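Local coordinates for protein TrwG component of type IV secretion system (Bartonella birtlesii, PDB 4JF8) that probably serves as a VirB8-like assembly component of a bacterial type IV secretion system, here represented by its NTF2-like domain, at residues 57-62 / 91-96; 69-74 / 81-86; 106-111 / 136-141. One frame throughout, in Å; residues are numbered along the deposited sequence.

Interaction 1. Residues 57-62 / 91-96; sequences ETYDYD and DARDKV. With EDO (1,2-ethanediol), chain E.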
# COMPACT_ATOMS: atom_id res chain seq x y z
N GLU A 57 -10.18 6.99 -4.49
CA GLU A 57 -11.05 8.05 -3.99
C GLU A 57 -10.33 9.03 -3.06
O GLU A 57 -10.76 10.16 -2.90
CB GLU A 57 -12.27 7.45 -3.26
CG GLU A 57 -13.18 6.60 -4.15
CD GLU A 57 -13.81 7.37 -5.29
OE1 GLU A 57 -14.03 8.60 -5.17
OE2 GLU A 57 -14.10 6.73 -6.32
N THR A 58 -9.24 8.62 -2.44
CA THR A 58 -8.46 9.53 -1.60
C THR A 58 -7.83 10.61 -2.42
O THR A 58 -7.29 10.32 -3.50
CB THR A 58 -7.34 8.77 -0.85
OG1 THR A 58 -7.93 7.86 0.08
CG2 THR A 58 -6.40 9.72 -0.13
N TYR A 59 -7.90 11.86 -1.95
CA TYR A 59 -7.07 12.91 -2.53
C TYR A 59 -6.18 13.44 -1.44
O TYR A 59 -6.65 14.01 -0.46
CB TYR A 59 -7.89 14.08 -3.15
CG TYR A 59 -6.94 15.05 -3.79
CD1 TYR A 59 -6.47 14.85 -5.06
CD2 TYR A 59 -6.44 16.13 -3.07
CE1 TYR A 59 -5.55 15.69 -5.63
CE2 TYR A 59 -5.50 16.99 -3.62
CZ TYR A 59 -5.07 16.77 -4.91
OH TYR A 59 -4.12 17.59 -5.50
N ASP A 60 -4.87 13.26 -1.61
CA ASP A 60 -3.92 13.73 -0.60
C ASP A 60 -2.63 13.97 -1.34
O ASP A 60 -2.01 13.03 -1.81
CB ASP A 60 -3.77 12.70 0.51
CG ASP A 60 -2.87 13.15 1.65
OD1 ASP A 60 -2.12 14.12 1.49
OD2 ASP A 60 -2.95 12.46 2.69
N TYR A 61 -2.20 15.22 -1.44
CA TYR A 61 -0.99 15.60 -2.14
C TYR A 61 0.22 14.80 -1.64
O TYR A 61 1.13 14.50 -2.41
CB TYR A 61 -0.77 17.09 -1.89
CG TYR A 61 0.28 17.77 -2.72
CD1 TYR A 61 0.01 18.14 -4.03
CD2 TYR A 61 1.51 18.10 -2.18
CE1 TYR A 61 0.95 18.80 -4.79
CE2 TYR A 61 2.47 18.76 -2.93
CZ TYR A 61 2.18 19.11 -4.24
OH TYR A 61 3.12 19.76 -5.00
N ASP A 62 0.21 14.49 -0.35
CA ASP A 62 1.31 13.73 0.27
C ASP A 62 1.44 12.32 -0.27
O ASP A 62 2.54 11.75 -0.21
CB ASP A 62 1.17 13.65 1.79
CG ASP A 62 1.27 15.01 2.47
OD1 ASP A 62 1.75 15.97 1.85
OD2 ASP A 62 0.81 15.06 3.62
N ASP A 91 -10.35 21.40 -15.10
CA ASP A 91 -10.87 20.97 -13.81
C ASP A 91 -10.11 19.76 -13.21
O ASP A 91 -10.63 19.11 -12.30
CB ASP A 91 -12.35 20.59 -13.93
CG ASP A 91 -13.22 21.72 -14.46
OD1 ASP A 91 -12.76 22.89 -14.53
OD2 ASP A 91 -14.38 21.42 -14.81
N ALA A 92 -8.91 19.47 -13.72
CA ALA A 92 -8.13 18.34 -13.19
C ALA A 92 -8.03 18.46 -11.68
O ALA A 92 -7.68 19.52 -11.16
CB ALA A 92 -6.74 18.30 -13.78
N ARG A 93 -8.31 17.37 -10.98
CA ARG A 93 -8.43 17.43 -9.52
C ARG A 93 -7.14 17.89 -8.84
O ARG A 93 -7.19 18.68 -7.89
CB ARG A 93 -8.89 16.09 -8.97
CG ARG A 93 -9.12 16.08 -7.46
CD ARG A 93 -9.74 14.79 -6.97
NE ARG A 93 -11.09 14.61 -7.51
CZ ARG A 93 -11.75 13.45 -7.54
NH1 ARG A 93 -11.23 12.34 -7.07
NH2 ARG A 93 -12.97 13.44 -8.08
N ASP A 94 -5.99 17.47 -9.34
CA ASP A 94 -4.72 17.91 -8.78
C ASP A 94 -4.46 19.39 -9.02
O ASP A 94 -3.86 20.05 -8.18
CB ASP A 94 -3.54 17.06 -9.29
CG ASP A 94 -3.35 17.13 -10.80
OD1 ASP A 94 -4.34 17.16 -11.54
OD2 ASP A 94 -2.17 17.20 -11.20
N LYS A 95 -4.92 19.91 -10.16
CA LYS A 95 -4.74 21.33 -10.48
C LYS A 95 -5.62 22.17 -9.56
O LYS A 95 -5.22 23.23 -9.05
CB LYS A 95 -5.12 21.60 -11.94
N VAL A 96 -6.84 21.70 -9.34
CA VAL A 96 -7.84 22.45 -8.57
C VAL A 96 -7.57 22.40 -7.05
O VAL A 96 -7.62 23.42 -6.36
CB VAL A 96 -9.26 21.95 -8.87
CG1 VAL A 96 -10.28 22.65 -7.99
CG2 VAL A 96 -9.59 22.17 -10.36
C1 EDO E . -12.28 18.47 -7.15
O1 EDO E . -12.26 17.53 -8.23
C2 EDO E . -12.86 17.76 -5.93
O2 EDO E . -14.18 17.28 -6.22
O HOH W 1 -13.20 10.30 -7.45
O HOH W 2 -9.43 11.83 -5.08

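Interaction 2. Residues 69-74 / 81-86; sequences DTTALL and QEFYKI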
# COMPACT_ATOMS: atom_id res chain seq x y z
N ASP A 69 -0.83 5.94 -9.08
CA ASP A 69 -0.18 4.81 -9.74
C ASP A 69 -0.82 3.49 -9.36
O ASP A 69 -0.93 2.60 -10.19
CB ASP A 69 1.32 4.80 -9.44
CG ASP A 69 2.08 5.93 -10.12
OD1 ASP A 69 1.58 6.50 -11.11
OD2 ASP A 69 3.20 6.23 -9.68
N THR A 70 -1.21 3.34 -8.10
CA THR A 70 -1.86 2.11 -7.67
C THR A 70 -3.19 1.95 -8.39
O THR A 70 -3.52 0.87 -8.91
CB THR A 70 -2.07 2.10 -6.15
OG1 THR A 70 -0.82 2.15 -5.47
CG2 THR A 70 -2.84 0.90 -5.69
N THR A 71 -3.98 3.03 -8.42
CA THR A 71 -5.26 2.96 -9.12
C THR A 71 -5.06 2.55 -10.58
O THR A 71 -5.76 1.66 -11.09
CB THR A 71 -6.00 4.29 -9.05
OG1 THR A 71 -6.21 4.64 -7.68
CG2 THR A 71 -7.35 4.19 -9.72
N ALA A 72 -4.10 3.16 -11.25
CA ALA A 72 -3.85 2.82 -12.65
C ALA A 72 -3.45 1.36 -12.83
O ALA A 72 -3.93 0.67 -13.73
CB ALA A 72 -2.79 3.74 -13.25
N LEU A 73 -2.56 0.89 -11.95
CA LEU A 73 -2.09 -0.49 -12.05
C LEU A 73 -3.21 -1.50 -11.94
O LEU A 73 -3.23 -2.53 -12.61
CB LEU A 73 -1.04 -0.73 -10.96
CG LEU A 73 -0.38 -2.10 -10.95
CD1 LEU A 73 0.52 -2.31 -12.16
CD2 LEU A 73 0.36 -2.28 -9.63
N LEU A 74 -4.17 -1.21 -11.07
CA LEU A 74 -5.25 -2.13 -10.75
C LEU A 74 -6.47 -1.99 -11.63
O LEU A 74 -7.47 -2.66 -11.36
CB LEU A 74 -5.62 -1.98 -9.27
CG LEU A 74 -4.52 -2.22 -8.22
CD1 LEU A 74 -5.15 -2.12 -6.85
CD2 LEU A 74 -3.86 -3.58 -8.43
N GLN A 81 -8.58 4.81 -18.59
CA GLN A 81 -8.94 6.01 -19.34
C GLN A 81 -10.00 6.83 -18.61
O GLN A 81 -9.93 8.05 -18.59
CB GLN A 81 -9.39 5.66 -20.76
CG GLN A 81 -8.25 5.14 -21.64
CD GLN A 81 -7.23 6.23 -21.90
OE1 GLN A 81 -7.58 7.32 -22.39
NE2 GLN A 81 -5.98 5.97 -21.55
N GLU A 82 -10.97 6.16 -17.99
CA GLU A 82 -12.00 6.84 -17.20
C GLU A 82 -11.38 7.56 -16.00
O GLU A 82 -11.68 8.73 -15.76
CB GLU A 82 -13.05 5.84 -16.76
CG GLU A 82 -13.87 5.29 -17.91
CD GLU A 82 -14.77 4.15 -17.52
OE1 GLU A 82 -14.63 3.61 -16.41
OE2 GLU A 82 -15.61 3.75 -18.37
N PHE A 83 -10.49 6.89 -15.29
CA PHE A 83 -9.85 7.44 -14.10
C PHE A 83 -8.94 8.62 -14.46
O PHE A 83 -8.95 9.66 -13.80
CB PHE A 83 -9.04 6.34 -13.41
CG PHE A 83 -8.15 6.86 -12.34
CD1 PHE A 83 -8.67 7.41 -11.18
CD2 PHE A 83 -6.77 6.77 -12.48
CE1 PHE A 83 -7.82 7.89 -10.20
CE2 PHE A 83 -5.92 7.24 -11.50
CZ PHE A 83 -6.44 7.80 -10.37
N TYR A 84 -8.19 8.50 -15.54
CA TYR A 84 -7.22 9.52 -15.92
C TYR A 84 -7.92 10.84 -16.19
O TYR A 84 -7.34 11.90 -15.94
CB TYR A 84 -6.44 9.13 -17.17
CG TYR A 84 -5.48 7.96 -17.03
CD1 TYR A 84 -4.95 7.59 -15.79
CD2 TYR A 84 -5.06 7.25 -18.15
CE1 TYR A 84 -4.04 6.55 -15.69
CE2 TYR A 84 -4.17 6.21 -18.05
CZ TYR A 84 -3.67 5.86 -16.81
OH TYR A 84 -2.78 4.79 -16.73
N LYS A 85 -9.15 10.80 -16.67
CA LYS A 85 -9.87 12.04 -16.98
C LYS A 85 -10.09 12.90 -15.74
O LYS A 85 -10.15 14.13 -15.85
CB LYS A 85 -11.19 11.75 -17.68
CG LYS A 85 -11.01 11.22 -19.09
CD LYS A 85 -12.34 11.07 -19.81
CE LYS A 85 -12.19 10.31 -21.11
NZ LYS A 85 -10.91 10.55 -21.86
N ILE A 86 -10.17 12.29 -14.56
CA ILE A 86 -10.29 13.06 -13.32
C ILE A 86 -9.11 14.02 -13.15
O ILE A 86 -9.24 15.08 -12.54
CB ILE A 86 -10.38 12.11 -12.10
CG1 ILE A 86 -11.66 11.25 -12.18
CG2 ILE A 86 -10.34 12.87 -10.78
CD1 ILE A 86 -11.74 10.15 -11.16

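Interaction 3. Residues 106-111 / 136-141; sequences KVRSIQ and KQHQIA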
# COMPACT_ATOMS: atom_id res chain seq x y z
N LYS A 106 -13.33 6.88 4.22
CA LYS A 106 -13.57 5.82 5.22
C LYS A 106 -14.46 4.76 4.59
O LYS A 106 -15.62 5.02 4.24
CB LYS A 106 -14.28 6.37 6.46
N VAL A 107 -13.91 3.57 4.41
CA VAL A 107 -14.68 2.43 3.90
C VAL A 107 -15.46 1.83 5.06
O VAL A 107 -14.89 1.50 6.10
CB VAL A 107 -13.76 1.38 3.24
CG1 VAL A 107 -14.56 0.14 2.89
CG2 VAL A 107 -13.10 1.95 1.99
N ARG A 108 -16.76 1.68 4.87
CA ARG A 108 -17.66 1.14 5.92
C ARG A 108 -17.98 -0.32 5.73
O ARG A 108 -18.13 -1.04 6.70
CB ARG A 108 -18.94 1.96 6.01
CG ARG A 108 -18.76 3.45 6.24
CD ARG A 108 -20.08 4.22 6.04
NE ARG A 108 -20.30 4.62 4.65
CZ ARG A 108 -21.48 4.93 4.10
NH1 ARG A 108 -22.59 4.86 4.82
NH2 ARG A 108 -21.57 5.27 2.80
N SER A 109 -18.12 -0.77 4.49
CA SER A 109 -18.41 -2.19 4.20
C SER A 109 -18.07 -2.50 2.77
O SER A 109 -18.09 -1.62 1.90
CB SER A 109 -19.87 -2.54 4.51
OG SER A 109 -20.75 -1.81 3.69
N ILE A 110 -17.78 -3.77 2.52
CA ILE A 110 -17.44 -4.28 1.19
C ILE A 110 -18.18 -5.58 1.02
O ILE A 110 -18.00 -6.52 1.82
CB ILE A 110 -15.91 -4.56 1.05
CG1 ILE A 110 -15.12 -3.29 1.31
CG2 ILE A 110 -15.61 -5.13 -0.33
CD1 ILE A 110 -13.62 -3.49 1.34
N GLN A 111 -19.03 -5.65 0.00
CA GLN A 111 -19.86 -6.83 -0.23
C GLN A 111 -19.63 -7.40 -1.63
O GLN A 111 -20.27 -6.98 -2.60
CB GLN A 111 -21.34 -6.52 -0.04
CG GLN A 111 -21.71 -6.08 1.37
CD GLN A 111 -21.24 -7.03 2.47
OE1 GLN A 111 -21.06 -8.24 2.25
NE2 GLN A 111 -21.04 -6.49 3.67
N LYS A 136 -19.83 15.52 4.90
CA LYS A 136 -19.54 14.13 4.65
C LYS A 136 -20.45 13.57 3.54
O LYS A 136 -21.69 13.73 3.61
CB LYS A 136 -19.67 13.31 5.93
N GLN A 137 -19.87 12.91 2.55
CA GLN A 137 -20.61 12.34 1.42
C GLN A 137 -20.69 10.84 1.62
O GLN A 137 -19.67 10.19 1.74
CB GLN A 137 -19.90 12.61 0.10
CG GLN A 137 -19.60 14.07 -0.17
CD GLN A 137 -20.86 14.86 -0.34
OE1 GLN A 137 -21.69 14.55 -1.21
NE2 GLN A 137 -21.05 15.88 0.50
N HIS A 138 -21.89 10.28 1.65
CA HIS A 138 -22.10 8.83 1.77
C HIS A 138 -22.29 8.26 0.39
O HIS A 138 -23.26 8.57 -0.29
CB HIS A 138 -23.31 8.57 2.66
CG HIS A 138 -23.16 9.14 4.03
ND1 HIS A 138 -22.68 8.41 5.09
CD2 HIS A 138 -23.39 10.38 4.51
CE1 HIS A 138 -22.62 9.18 6.17
NE2 HIS A 138 -23.03 10.39 5.83
N GLN A 139 -21.34 7.43 -0.02
CA GLN A 139 -21.26 6.94 -1.38
C GLN A 139 -21.26 5.41 -1.42
O GLN A 139 -20.98 4.75 -0.42
CB GLN A 139 -19.97 7.45 -2.05
CG GLN A 139 -19.90 8.97 -2.15
CD GLN A 139 -18.68 9.45 -2.92
OE1 GLN A 139 -17.86 10.20 -2.40
NE2 GLN A 139 -18.56 9.01 -4.16
N ILE A 140 -21.59 4.88 -2.59
CA ILE A 140 -21.50 3.44 -2.89
C ILE A 140 -20.73 3.30 -4.19
O ILE A 140 -21.12 3.89 -5.21
CB ILE A 140 -22.87 2.77 -3.15
CG1 ILE A 140 -23.81 3.03 -1.99
CG2 ILE A 140 -22.71 1.27 -3.37
CD1 ILE A 140 -23.40 2.28 -0.75
N ALA A 141 -19.65 2.52 -4.17
CA ALA A 141 -18.98 2.11 -5.40
C ALA A 141 -19.54 0.78 -5.85
O ALA A 141 -19.67 -0.14 -5.04
CB ALA A 141 -17.48 1.98 -5.22

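Interaction 1. Residues 57-62 / 91-96
Tyr59 meets Arg93 and Asp94 where the chain, having left helix 42-57 at Thr58, runs extended past the first turn of helix 93-97, whose N-cap position is Ala92. The contact sits beside edge strand 101-112 of the VirB8 domain, an NTF2-like fold in which helices pack on an antiparallel sheet. The Tyr59 ring and the Arg93 chain lie alongside each other, pointing opposite ways: Tyr59 CD1 lies 3.8 Å from Arg93 CG, and the ring plane stands 85° from the guanidinium. A tyrosine suits this place because its ring is buried against the aliphatic part of the arginine, while its hydroxyl reaches the Ser98 carbonyl for a hydrogen bond. Tyr59 OH passes 3.3 Å from Asp94 CA. Arg93, bent at chi3 (-65°), carries its charge beyond the ring toward Glu57. The charges do not touch; Arg93 NH1 and Glu57 OE1 are 5.0 Å apart, bridged by a water that accepts from the former and donates to the latter. A second water joins Arg93 NH1 to Glu57 O, weakly on the carbonyl side. In the guanidinium plane, Arg93 NE donates to O1 of an ethanediol, probably from the crystallisation liquor, at 3.2 Å, N-H...O angle 163°.

Interaction 2. Residues 69-74 / 81-86
The Thr71 methyl and the Phe83 ring each stand opposite their own backbone nitrogen across the first side-chain bond, and these two torsions bring Thr71 CG2 over the ring. The fit is almost exactly central: Thr71 CG2 stands 3.5 Å from the centroid of the Phe83 ring and only 2° off the ring normal, a CH-pi contact in which the methyl is nearly equidistant from all six ring carbons. Thr71 CB adds to the contact from beside the methyl, 3.8 Å from Phe83 CZ. Threonine suits this buried position because its two branches do different work. While the methyl covers the aromatic face, OG1 hydrogen-bonds back to the carbonyl of Asn67, one turn earlier in its own helix, and so the polar branch is satisfied.

The arrangement is that of a helical hairpin: helices 64-73 and 77-85 follow each other through a short connection and run nearly antiparallel, at 157° between the directions of their local segments. The axes of these short segments, 69-73 and 81-85, come no closer than 10.2 Å, a wide spacing that the large Phe83 ring helps to span. Here Ala72 and Phe83 have the nearest CA atoms, 7.7 Å apart.

Ala72 makes the second contact, with Tyr84. Its methyl approaches the phenol at the ring edge, Ala72 CB lying 3.6 Å from Tyr84 OH, with Tyr84 CE1 slightly farther away. A small residue suits this spot, where the Tyr84 phenol comes up against the helix. Across the hairpin connection, the Ala72 carbonyl accepts a hydrogen bond from Gln80 NE2, while the Phe83 ring also meets that of Tyr68, their planes inclined at about 45°.

Interaction 3. Residues 106-111 / 136-141
Arg108 reaches across to His138 and the Gln139 backbone with its guanidinium, the part of the side chain that makes the contact. His138 ND1 lies over one face of that group, 3.5 Å above its plane and offset toward the rim; between these two residues the nearest atoms are Arg108 NH1 and His138 ND1, at 3.6 Å. The imidazole presents its edge, and the two planes are 73° apart, so the groups pack edge against face without stacking in parallel. At the guanidinium's own edge, near its plane, Arg108 NH2 comes within 3.3 Å of Gln139 O.

The reach depends on the long arginine chain: it extends through chi2 and then bends at chi3 (-87°), turning the flat end toward the farther strand. Arginine suits this surface position because its several N-H groups can serve different partners. NH1 forms a salt bridge with Glu174, whereas NH2 gives a weak hydrogen bond to the Phe122 carbonyl on the intervening strand. The carboxylate probably also offsets the nearby positive charge of Arg121. Gln139 sends its amide oxygen to Thr124, another residue of that middle strand.

Strands 101-112 and 137-147 are second neighbours, separated by strand 117-128. The backbone of the first is irregular here: Arg108 and Ser109 both face Arg121, and Arg108, at the first position of the bulge, departs from extended backbone angles. This is a classic beta bulge in the antiparallel sheet of the VirB8 domain, an NTF2-like fold.

Overall arrangement
All three contacts lie in one VirB8 domain, with interactions 1 and 2 among its helices and interaction 3 on its antiparallel sheet. Along the chain, 57-62 comes first and 91-96 follows the hairpin of interaction 2, so interaction 1 brackets that hairpin; interaction 3 comes afterward. The centres of interactions 1 and 2 are about 13 Å apart, and the two are joined directly by a probable hydrogen bond from Arg93 N to Ile86 O. Interaction 3 is about 19 Å from each, centre to centre, and lies across the chain's centre from interaction 2. The loop 57-62 and helices 64-73, 77-85 and 93-97 thus form one connected part, tied by strand 101-112 to the sheet.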